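Local coordinates for protein glutathione S-transferase (Gordonia bronchialis, PDB 4PTS) that probably acts as a glutathione transferase, joining glutathione to or transferring it between other molecules, at residues B[105-110]-B[122-127]. Residues are numbered along the deposited sequence; the frame is centred on the assembly and turned at random.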
# COMPACT_ATOMS: atom_id res chain seq x y z
N PRO B 105 -16.92 -22.86 21.38
CA PRO B 105 -16.58 -21.45 21.26
C PRO B 105 -15.33 -21.16 20.39
O PRO B 105 -15.24 -20.08 19.78
CB PRO B 105 -16.33 -21.06 22.72
CG PRO B 105 -15.71 -22.29 23.31
CD PRO B 105 -16.32 -23.46 22.60
N ARG B 106 -14.40 -22.12 20.35
CA ARG B 106 -13.17 -22.02 19.58
C ARG B 106 -12.78 -23.37 18.94
O ARG B 106 -12.96 -24.43 19.52
CB ARG B 106 -12.03 -21.51 20.45
CG ARG B 106 -11.75 -22.28 21.74
CD ARG B 106 -10.44 -21.74 22.33
NE ARG B 106 -10.05 -22.03 23.73
CZ ARG B 106 -9.32 -23.07 24.17
NH1 ARG B 106 -8.92 -24.04 23.36
NH2 ARG B 106 -9.03 -23.16 25.47
N LEU B 107 -12.21 -23.28 17.76
CA LEU B 107 -11.88 -24.44 16.96
C LEU B 107 -10.86 -25.34 17.63
O LEU B 107 -10.86 -26.53 17.40
CB LEU B 107 -11.37 -23.98 15.58
CG LEU B 107 -10.99 -25.01 14.54
CD1 LEU B 107 -12.20 -25.83 14.16
CD2 LEU B 107 -10.38 -24.36 13.32
N LYS B 108 -9.98 -24.78 18.45
CA LYS B 108 -8.99 -25.61 19.14
C LYS B 108 -9.62 -26.82 19.89
O LYS B 108 -9.03 -27.90 19.93
CB LYS B 108 -8.16 -24.77 20.12
CG LYS B 108 -7.12 -25.55 20.92
CD LYS B 108 -6.39 -24.65 21.92
CE LYS B 108 -5.20 -23.91 21.33
NZ LYS B 108 -3.89 -24.33 21.90
N ASP B 109 -10.81 -26.63 20.44
CA ASP B 109 -11.52 -27.72 21.15
C ASP B 109 -11.74 -28.93 20.25
O ASP B 109 -11.64 -30.05 20.71
CB ASP B 109 -12.87 -27.22 21.68
CG ASP B 109 -12.73 -26.12 22.75
OD1 ASP B 109 -11.58 -25.88 23.23
OD2 ASP B 109 -13.80 -25.52 23.10
N ALA B 110 -12.00 -28.70 18.98
CA ALA B 110 -12.22 -29.77 18.02
C ALA B 110 -10.94 -30.54 17.69
O ALA B 110 -10.97 -31.74 17.46
CB ALA B 110 -12.81 -29.18 16.74
N ILE B 122 -3.31 -24.59 14.75
CA ILE B 122 -4.78 -24.69 14.75
C ILE B 122 -5.40 -23.89 13.59
O ILE B 122 -5.76 -22.72 13.73
CB ILE B 122 -5.35 -24.20 16.10
CG1 ILE B 122 -4.63 -24.87 17.27
CG2 ILE B 122 -6.84 -24.46 16.18
CD1 ILE B 122 -4.96 -26.34 17.48
N THR B 123 -5.59 -24.55 12.46
CA THR B 123 -5.83 -23.83 11.22
C THR B 123 -7.20 -24.07 10.63
O THR B 123 -7.87 -25.05 10.95
CB THR B 123 -4.80 -24.13 10.09
OG1 THR B 123 -5.26 -25.24 9.27
CG2 THR B 123 -3.40 -24.38 10.66
N VAL B 124 -7.54 -23.18 9.71
CA VAL B 124 -8.65 -23.38 8.78
C VAL B 124 -8.11 -23.41 7.35
O VAL B 124 -7.14 -22.72 7.02
CB VAL B 124 -9.71 -22.29 8.92
CG1 VAL B 124 -10.50 -22.50 10.20
CG2 VAL B 124 -9.08 -20.91 8.90
N PRO B 125 -8.75 -24.19 6.47
CA PRO B 125 -9.97 -24.94 6.71
C PRO B 125 -9.70 -26.21 7.47
O PRO B 125 -8.59 -26.75 7.39
CB PRO B 125 -10.44 -25.28 5.30
CG PRO B 125 -9.17 -25.46 4.56
CD PRO B 125 -8.22 -24.44 5.13
N ALA B 126 -10.71 -26.65 8.21
CA ALA B 126 -10.69 -27.92 8.89
C ALA B 126 -12.03 -28.58 8.63
O ALA B 126 -13.06 -27.90 8.57
CB ALA B 126 -10.46 -27.75 10.37
N VAL B 127 -12.01 -29.90 8.47
CA VAL B 127 -13.25 -30.66 8.35
C VAL B 127 -13.44 -31.49 9.60
O VAL B 127 -12.58 -32.28 9.98
CB VAL B 127 -13.27 -31.55 7.10
CG1 VAL B 127 -14.62 -32.23 7.01
CG2 VAL B 127 -13.04 -30.72 5.84
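In L107, chi1 of -179° swings CG away from the amide nitrogen, and chi2 of 63° then turns CD2 toward V124 and A126. On I122 the methyl CG2 is the branch anti to the backbone N, and it meets the backbone of K108. The contact belongs to the thioredoxin-like domain of a glutathione transferase. Residues 122-127 carry the cis-proline turn of that fold: the peptide bond before P125 is cis, and strand 126-129 follows. Residues 105-110 run from a loop into the start of helix 108-114. CD2 of L107 lies 3.6 Å from CG1 of V124, and the two side chains meet at a slant. The same CD2 is 3.5 Å from the carbonyl O of T123, a van der Waals contact. Further along, CD2 reaches CB of A126 at 4.5 Å. I51 of strand 48-53 touches both L107 and V124, so the leucine packs over the inner strands of the sheet. V124 also touches W89, a predicted glutathione-binding residue, and its side chain is about 4 Å from that of C56, the predicted nucleophile. The V124 end of the contact therefore lies beside the predicted glutathione site. No hydrogen bond joins the two segments; T123 O bonds instead to the hydroxyl of Y111. The side chains of K108 and I122 cross at about a right angle. There CG2 of I122 sits 3.8 Å from CA of K108, while CD1 of I122 lies 4.1 Å from CG of K108.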